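Local coordinates for phosphate ABC transporter, phosphate-binding protein (PDB 4Q8R) that probably captures inorganic phosphate with high affinity and hands it to an ABC-type importer for uptake into the cell, at residues 94-106 against 135-147. Residues are numbered along the deposited sequence; the frame is centred on the assembly and turned at random.
Sequences LTLVQIKDIYTGK and FQEIVGFKAEELT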
ATOM      1  N   LEU A  94       2.676   6.753  18.101  1.00 28.56           N
ATOM      2  CA  LEU A  94       1.257   6.568  18.410  1.00 27.40           C
ATOM      3  C   LEU A  94       0.950   5.100  18.653  1.00 25.66           C
ATOM      4  O   LEU A  94       1.535   4.232  17.980  1.00 25.47           O
ATOM      5  CB  LEU A  94       0.394   7.089  17.250  1.00 23.26           C
ATOM      6  CG  LEU A  94       0.414   8.607  16.976  1.00 25.33           C
ATOM      7  CD1 LEU A  94      -0.294   8.985  15.711  1.00 26.83           C
ATOM      8  CD2 LEU A  94      -0.210   9.332  18.167  1.00 25.64           C
ATOM      9  N   THR A  95       0.038   4.803  19.555  1.00 23.32           N
ATOM     10  CA  THR A  95      -0.466   3.430  19.743  1.00 25.20           C
ATOM     11  C   THR A  95      -1.575   3.177  18.677  1.00 22.93           C
ATOM     12  O   THR A  95      -2.165   4.133  18.108  1.00 24.39           O
ATOM     13  CB  THR A  95      -1.024   3.243  21.128  1.00 22.14           C
ATOM     14  OG1 THR A  95      -2.213   4.073  21.255  1.00 22.76           O
ATOM     15  CG2 THR A  95       0.044   3.555  22.192  1.00 26.29           C
ATOM     16  N   LEU A  96      -1.888   1.905  18.390  1.00 23.50           N
ATOM     17  CA  LEU A  96      -2.919   1.632  17.435  1.00 22.40           C
ATOM     18  C   LEU A  96      -4.247   2.249  17.863  1.00 21.57           C
ATOM     19  O   LEU A  96      -4.993   2.746  17.014  1.00 25.00           O
ATOM     20  CB  LEU A  96      -3.105   0.153  17.173  1.00 27.15           C
ATOM     21  CG  LEU A  96      -2.086  -0.565  16.299  1.00 29.39           C
ATOM     22  CD1 LEU A  96      -2.476  -2.029  16.242  1.00 34.74           C
ATOM     23  CD2 LEU A  96      -2.061   0.028  14.909  1.00 27.85           C
ATOM     24  N   VAL A  97      -4.536   2.217  19.143  1.00 23.00           N
ATOM     25  CA  VAL A  97      -5.794   2.782  19.632  0.84 23.29           C
ATOM     26  C   VAL A  97      -5.806   4.301  19.504  1.00 20.23           C
ATOM     27  O   VAL A  97      -6.897   4.906  19.218  1.00 22.25           O
ATOM     28  CB  VAL A  97      -6.183   2.258  20.981  0.84 22.74           C
ATOM     29  CG1 VAL A  97      -5.310   2.761  22.148  0.84 21.97           C
ATOM     30  CG2 VAL A  97      -7.696   2.542  21.248  0.84 25.15           C
ATOM     31  N   GLN A  98      -4.644   4.972  19.731  1.00 20.77           N
ATOM     32  CA  GLN A  98      -4.607   6.415  19.414  1.00 22.37           C
ATOM     33  C   GLN A  98      -4.936   6.652  17.944  1.00 21.66           C
ATOM     34  O   GLN A  98      -5.690   7.571  17.584  1.00 20.94           O
ATOM     35  CB  GLN A  98      -3.274   7.049  19.742  1.00 21.23           C
ATOM     36  CG  GLN A  98      -3.080   7.228  21.228  1.00 21.63           C
ATOM     37  CD  GLN A  98      -1.686   7.732  21.544  1.00 24.42           C
ATOM     38  OE1 GLN A  98      -0.734   7.148  21.079  1.00 26.94           O
ATOM     39  NE2 GLN A  98      -1.586   8.714  22.395  1.00 25.80           N
ATOM     40  N   ILE A  99      -4.387   5.815  17.039  1.00 22.98           N
ATOM     41  CA  ILE A  99      -4.620   5.983  15.620  1.00 19.75           C
ATOM     42  C   ILE A  99      -6.149   5.799  15.318  1.00 19.46           C
ATOM     43  O   ILE A  99      -6.730   6.550  14.544  1.00 21.40           O
ATOM     44  CB  ILE A  99      -3.732   5.020  14.794  1.00 20.52           C
ATOM     45  CG1 ILE A  99      -2.294   5.416  14.986  1.00 23.00           C
ATOM     46  CG2 ILE A  99      -4.059   5.097  13.303  1.00 23.56           C
ATOM     47  CD1 ILE A  99      -1.299   4.319  14.658  1.00 23.09           C
ATOM     48  N   LYS A 100      -6.719   4.782  15.946  1.00 19.68           N
ATOM     49  CA  LYS A 100      -8.159   4.518  15.777  1.00 21.65           C
ATOM     50  C   LYS A 100      -8.921   5.753  16.211  1.00 19.83           C
ATOM     51  O   LYS A 100      -9.864   6.178  15.530  1.00 21.90           O
ATOM     52  CB  LYS A 100      -8.611   3.343  16.567  1.00 22.47           C
ATOM     53  CG  LYS A 100     -10.087   2.888  16.349  1.00 26.96           C
ATOM     54  CD  LYS A 100     -10.424   1.706  17.220  1.00 31.97           C
ATOM     55  CE  LYS A 100     -11.907   1.587  17.345  1.00 38.45           C
ATOM     56  NZ  LYS A 100     -12.298   0.319  17.974  1.00 50.61           N
ATOM     57  N   ASP A 101      -8.592   6.285  17.375  1.00 21.28           N
ATOM     58  CA  ASP A 101      -9.270   7.488  17.892  1.00 21.35           C
ATOM     59  C   ASP A 101      -9.170   8.672  16.973  1.00 21.50           C
ATOM     60  O   ASP A 101     -10.142   9.427  16.821  1.00 22.20           O
ATOM     61  CB  ASP A 101      -8.674   7.876  19.246  1.00 24.18           C
ATOM     62  CG  ASP A 101      -9.062   6.956  20.360  1.00 26.93           C
ATOM     63  OD1 ASP A 101      -9.917   6.025  20.199  1.00 26.35           O
ATOM     64  OD2 ASP A 101      -8.557   7.186  21.475  1.00 28.86           O
ATOM     65  N   ILE A 102      -8.033   8.876  16.316  1.00 21.01           N
ATOM     66  CA  ILE A 102      -7.921   9.893  15.309  1.00 19.65           C
ATOM     67  C   ILE A 102      -8.833   9.636  14.115  1.00 20.14           C
ATOM     68  O   ILE A 102      -9.592  10.522  13.669  1.00 19.77           O
ATOM     69  CB  ILE A 102      -6.448  10.011  14.794  1.00 19.99           C
ATOM     70  CG1 ILE A 102      -5.509  10.451  15.968  1.00 19.33           C
ATOM     71  CG2 ILE A 102      -6.310  10.983  13.648  1.00 22.38           C
ATOM     72  CD1 ILE A 102      -4.081  10.148  15.612  1.00 22.03           C
ATOM     73  N   TYR A 103      -8.780   8.439  13.579  1.00 18.79           N
ATOM     74  CA  TYR A 103      -9.513   8.137  12.335  1.00 19.21           C
ATOM     75  C   TYR A 103     -11.022   8.047  12.551  1.00 19.54           C
ATOM     76  O   TYR A 103     -11.775   8.220  11.604  1.00 21.68           O
ATOM     77  CB  TYR A 103      -8.916   6.921  11.625  1.00 18.89           C
ATOM     78  CG  TYR A 103      -7.831   7.367  10.705  1.00 17.29           C
ATOM     79  CD1 TYR A 103      -6.512   7.595  11.213  1.00 21.05           C
ATOM     80  CD2 TYR A 103      -8.031   7.592   9.386  1.00 18.50           C
ATOM     81  CE1 TYR A 103      -5.572   8.123  10.398  1.00 21.66           C
ATOM     82  CE2 TYR A 103      -7.075   8.101   8.550  1.00 19.62           C
ATOM     83  CZ  TYR A 103      -5.826   8.401   9.077  1.00 19.69           C
ATOM     84  OH  TYR A 103      -4.839   8.930   8.286  1.00 21.27           O
ATOM     85  N   THR A 104     -11.472   7.830  13.759  1.00 20.26           N
ATOM     86  CA  THR A 104     -12.911   7.795  14.017  1.00 20.48           C
ATOM     87  C   THR A 104     -13.405   9.126  14.531  1.00 20.52           C
ATOM     88  O   THR A 104     -14.574   9.243  14.908  1.00 23.15           O
ATOM     89  CB  THR A 104     -13.277   6.673  15.023  1.00 22.05           C
ATOM     90  OG1 THR A 104     -12.628   6.891  16.282  1.00 23.90           O
ATOM     91  CG2 THR A 104     -12.916   5.277  14.481  1.00 23.44           C
ATOM     92  N   GLY A 105     -12.523  10.109  14.668  1.00 21.43           N
ATOM     93  CA  GLY A 105     -12.911  11.454  15.071  1.00 22.91           C
ATOM     94  C   GLY A 105     -13.068  11.652  16.573  1.00 21.67           C
ATOM     95  O   GLY A 105     -13.605  12.671  17.022  1.00 22.93           O
ATOM     96  N   LYS A 106     -12.641  10.691  17.393  1.00 24.46           N
ATOM     97  CA  LYS A 106     -12.680  10.868  18.824  0.50 24.31           C
ATOM     98  C   LYS A 106     -11.661  11.898  19.300  1.00 23.40           C
ATOM     99  O   LYS A 106     -11.937  12.775  20.139  1.00 28.63           O
ATOM    100  CB  LYS A 106     -12.513   9.543  19.513  0.50 24.48           C
ATOM    101  CG  LYS A 106     -12.731   9.623  20.992  0.50 25.16           C
ATOM    102  CD  LYS A 106     -12.098   8.437  21.649  0.50 36.21           C
ATOM    103  CE  LYS A 106     -12.984   7.229  21.436  0.50 43.48           C
ATOM    104  NZ  LYS A 106     -14.347   7.571  21.916  0.50 46.25           N
ATOM    105  N   PHE A 135      -5.371  -1.094   6.480  1.00 21.34           N
ATOM    106  CA  PHE A 135      -5.237  -0.149   7.580  1.00 21.43           C
ATOM    107  C   PHE A 135      -6.419  -0.189   8.512  1.00 21.29           C
ATOM    108  O   PHE A 135      -6.281  -0.286   9.742  1.00 21.68           O
ATOM    109  CB  PHE A 135      -5.119   1.279   6.988  1.00 21.88           C
ATOM    110  CG  PHE A 135      -5.027   2.373   8.013  1.00 22.02           C
ATOM    111  CD1 PHE A 135      -3.778   2.677   8.602  1.00 23.02           C
ATOM    112  CD2 PHE A 135      -6.107   3.142   8.348  1.00 21.74           C
ATOM    113  CE1 PHE A 135      -3.636   3.663   9.545  1.00 22.38           C
ATOM    114  CE2 PHE A 135      -5.982   4.170   9.303  1.00 25.43           C
ATOM    115  CZ  PHE A 135      -4.753   4.443   9.901  1.00 27.27           C
ATOM    116  N   GLN A 136      -7.619  -0.160   7.939  1.00 21.96           N
ATOM    117  CA  GLN A 136      -8.816  -0.179   8.780  1.00 22.95           C
ATOM    118  C   GLN A 136      -9.003  -1.446   9.570  1.00 21.97           C
ATOM    119  O   GLN A 136      -9.346  -1.435  10.748  1.00 22.23           O
ATOM    120  CB  GLN A 136     -10.065   0.133   7.936  1.00 21.22           C
ATOM    121  CG  GLN A 136     -10.038   1.541   7.412  1.00 23.36           C
ATOM    122  CD  GLN A 136     -11.183   1.942   6.521  1.00 27.88           C
ATOM    123  OE1 GLN A 136     -11.345   3.118   6.202  1.00 26.48           O
ATOM    124  NE2 GLN A 136     -11.890   0.953   5.974  1.00 29.03           N
ATOM    125  N   GLU A 137      -8.650  -2.568   8.952  1.00 22.97           N
ATOM    126  CA  GLU A 137      -8.680  -3.874   9.580  0.53 26.57           C
ATOM    127  C   GLU A 137      -7.731  -3.965  10.755  1.00 24.64           C
ATOM    128  O   GLU A 137      -8.074  -4.452  11.810  1.00 25.67           O
ATOM    129  CB  GLU A 137      -8.354  -4.987   8.538  0.53 29.29           C
ATOM    130  CG  GLU A 137      -8.562  -6.379   9.113  0.53 29.26           C
ATOM    131  CD  GLU A 137      -8.560  -7.510   8.092  0.53 36.25           C
ATOM    132  OE1 GLU A 137      -8.223  -8.641   8.490  0.53 49.20           O
ATOM    133  OE2 GLU A 137      -8.912  -7.278   6.917  0.53 43.91           O
ATOM    134  N   ILE A 138      -6.512  -3.481  10.569  1.00 25.04           N
ATOM    135  CA  ILE A 138      -5.499  -3.605  11.612  0.89 24.43           C
ATOM    136  C   ILE A 138      -5.714  -2.620  12.768  1.00 24.05           C
ATOM    137  O   ILE A 138      -5.651  -3.008  13.948  1.00 25.82           O
ATOM    138  CB  ILE A 138      -4.094  -3.444  11.054  0.89 26.60           C
ATOM    139  CG1 ILE A 138      -3.834  -4.642  10.135  0.89 32.69           C
ATOM    140  CG2 ILE A 138      -3.062  -3.356  12.195  0.89 25.87           C
ATOM    141  CD1 ILE A 138      -2.613  -4.554   9.264  0.89 33.74           C
ATOM    142  N   VAL A 139      -6.002  -1.360  12.405  1.00 25.18           N
ATOM    143  CA  VAL A 139      -6.309  -0.289  13.396  1.00 24.01           C
ATOM    144  C   VAL A 139      -7.596  -0.615  14.134  1.00 26.42           C
ATOM    145  O   VAL A 139      -7.700  -0.377  15.334  1.00 26.60           O
ATOM    146  CB  VAL A 139      -6.317   1.085  12.718  1.00 23.27           C
ATOM    147  CG1 VAL A 139      -6.790   2.204  13.669  1.00 24.42           C
ATOM    148  CG2 VAL A 139      -4.905   1.375  12.169  1.00 25.14           C
ATOM    149  N   GLY A 140      -8.561  -1.195  13.413  1.00 25.33           N
ATOM    150  CA  GLY A 140      -9.733  -1.724  14.057  1.00 27.17           C
ATOM    151  C   GLY A 140     -10.989  -0.883  13.990  1.00 24.91           C
ATOM    152  O   GLY A 140     -11.692  -0.715  14.986  1.00 31.04           O
ATOM    153  N   PHE A 141     -11.226  -0.306  12.842  1.00 25.67           N
ATOM    154  CA  PHE A 141     -12.459   0.441  12.582  1.00 24.50           C
ATOM    155  C   PHE A 141     -13.023   0.081  11.224  1.00 26.00           C
ATOM    156  O   PHE A 141     -12.306  -0.314  10.332  1.00 24.27           O
ATOM    157  CB  PHE A 141     -12.322   1.988  12.801  1.00 25.00           C
ATOM    158  CG  PHE A 141     -11.476   2.686  11.819  1.00 22.00           C
ATOM    159  CD1 PHE A 141     -10.016   2.637  11.931  1.00 24.90           C
ATOM    160  CD2 PHE A 141     -12.004   3.379  10.767  1.00 24.14           C
ATOM    161  CE1 PHE A 141      -9.226   3.274  11.022  1.00 24.20           C
ATOM    162  CE2 PHE A 141     -11.193   4.011   9.832  1.00 22.50           C
ATOM    163  CZ  PHE A 141      -9.775   3.969   9.971  1.00 22.80           C
ATOM    164  N   LYS A 142     -14.325   0.287  11.114  1.00 29.59           N
ATOM    165  CA  LYS A 142     -15.071   0.084   9.892  0.55 28.14           C
ATOM    166  C   LYS A 142     -15.187   1.360   9.085  1.00 28.81           C
ATOM    167  O   LYS A 142     -15.084   2.447   9.618  1.00 28.41           O
ATOM    168  CB  LYS A 142     -16.455  -0.521  10.242  0.55 34.68           C
ATOM    169  CG  LYS A 142     -16.356  -1.931  10.855  0.55 50.27           C
ATOM    170  CD  LYS A 142     -15.347  -2.821  10.083  0.55 52.64           C
ATOM    171  CE  LYS A 142     -15.453  -4.343  10.293  0.55 48.16           C
ATOM    172  NZ  LYS A 142     -14.879  -4.761  11.593  0.55 48.04           N
ATOM    173  N   ALA A 143     -15.430   1.221   7.793  1.00 31.62           N
ATOM    174  CA  ALA A 143     -15.628   2.351   6.919  1.00 33.79           C
ATOM    175  C   ALA A 143     -16.699   3.263   7.512  1.00 35.52           C
ATOM    176  O   ALA A 143     -16.547   4.490   7.487  1.00 42.73           O
ATOM    177  CB  ALA A 143     -16.001   1.854   5.516  1.00 39.99           C
ATOM    178  N   GLU A 144     -17.724   2.678   8.139  1.00 35.59           N
ATOM    179  CA  GLU A 144     -18.862   3.441   8.763  1.00 36.21           C
ATOM    180  C   GLU A 144     -18.399   4.360   9.832  1.00 32.40           C
ATOM    181  O   GLU A 144     -19.009   5.392  10.046  1.00 34.35           O
ATOM    182  CB  GLU A 144     -19.942   2.505   9.347  1.00 39.45           C
ATOM    183  CG  GLU A 144     -20.711   1.779   8.270  1.00 42.62           C
ATOM    184  CD  GLU A 144     -20.064   0.523   7.577  1.00 44.07           C
ATOM    185  OE1 GLU A 144     -18.793   0.105   7.675  1.00 36.45           O
ATOM    186  OE2 GLU A 144     -20.933  -0.031   6.870  1.00 36.32           O
ATOM    187  N   GLU A 145     -17.269   4.002  10.446  1.00 30.29           N
ATOM    188  CA  GLU A 145     -16.706   4.735  11.549  1.00 26.12           C
ATOM    189  C   GLU A 145     -15.692   5.811  11.197  1.00 24.93           C
ATOM    190  O   GLU A 145     -15.277   6.586  12.069  1.00 24.31           O
ATOM    191  CB  GLU A 145     -16.139   3.775  12.543  1.00 30.10           C
ATOM    192  CG  GLU A 145     -17.151   2.794  13.099  1.00 36.46           C
ATOM    193  CD  GLU A 145     -16.512   1.781  14.008  1.00 43.77           C
ATOM    194  OE1 GLU A 145     -15.687   1.021  13.550  1.00 36.55           O
ATOM    195  OE2 GLU A 145     -16.809   1.733  15.203  1.00 63.33           O
ATOM    196  N   LEU A 146     -15.236   5.836   9.963  1.00 23.42           N
ATOM    197  CA  LEU A 146     -14.280   6.841   9.553  1.00 23.11           C
ATOM    198  C   LEU A 146     -14.892   8.250   9.761  1.00 21.78           C
ATOM    199  O   LEU A 146     -16.035   8.513   9.323  1.00 24.60           O
ATOM    200  CB  LEU A 146     -13.915   6.672   8.136  1.00 24.03           C
ATOM    201  CG  LEU A 146     -13.020   7.682   7.462  1.00 21.53           C
ATOM    202  CD1 LEU A 146     -11.651   7.659   8.120  1.00 24.67           C
ATOM    203  CD2 LEU A 146     -12.921   7.358   5.983  1.00 29.13           C
ATOM    204  N   THR A 147     -14.174   9.150  10.402  1.00 20.88           N
ATOM    205  CA  THR A 147     -14.661  10.492  10.559  1.00 25.23           C
ATOM    206  C   THR A 147     -15.124  11.172   9.276  1.00 25.15           C
ATOM    207  O   THR A 147     -14.448  11.098   8.219  1.00 22.34           O
ATOM    208  CB  THR A 147     -13.663  11.450  11.286  1.00 23.73           C
ATOM    209  OG1 THR A 147     -14.240  12.758  11.322  1.00 26.21           O
ATOM    210  CG2 THR A 147     -12.305  11.495  10.595  1.00 23.14           C
TER
HETATM  211  O   HOH W   1     -11.464  -2.122  17.503  1.00 53.29           O
HETATM  212  O   HOH W   2     -15.692   0.451  17.790  1.00 68.18           O
HETATM  213  O   HOH W   3     -16.764   7.839  13.842  1.00 38.49           O
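Phe135 drives the edge of its ring into a face of Tyr103, a T-shaped pair with centroids 4.9 Å apart and planes at 69°. CE2 of Phe135 stands over the centre of the tyrosine ring, and the CG2 branch of Ile99, anti to the backbone N, meets Phe135 CZ at 3.5 Å. Beyond the pair, the tyrosine hydroxyl is anchored by Val123 O, and Tyr172 stacks on Phe135. Val139 splits its branches: CG2 lies over the Phe135 ring toward its rim, while CG1, anti to the backbone N (chi1 173°), presses on Lys100 CA at 3.4 Å, tight for two carbons. Helix 96-103 and the final part of the other helix, 135-139, cross at -124° on one flank of the mixed sheet in this periplasmic-binding-protein fold, and the chain after the second helix returns along the first. Gly140, at positive phi, makes the turn; Phe141 then lays CZ against Tyr103 CB (3.5 Å), while its CB packs on Thr104 CG2. Along the outer margin Lys100 runs out extended, its NZ forming a weak bond to Gly140 O, reinforced by a water joining the same two atoms. At the C-terminal end of helix 96-103, Thr147 N donates almost straight to Tyr103 O (2.8 Å), and Leu146 CD1 sits at the edge of the tyrosine ring. Thr104 CA lies 3.3 Å from Glu145 O in a CA-H...O contact. That oxygen also accepts a hydrogen bond from a water, which donates to Thr104 O as well, while the Thr104 hydroxyl turns back to Lys100 O.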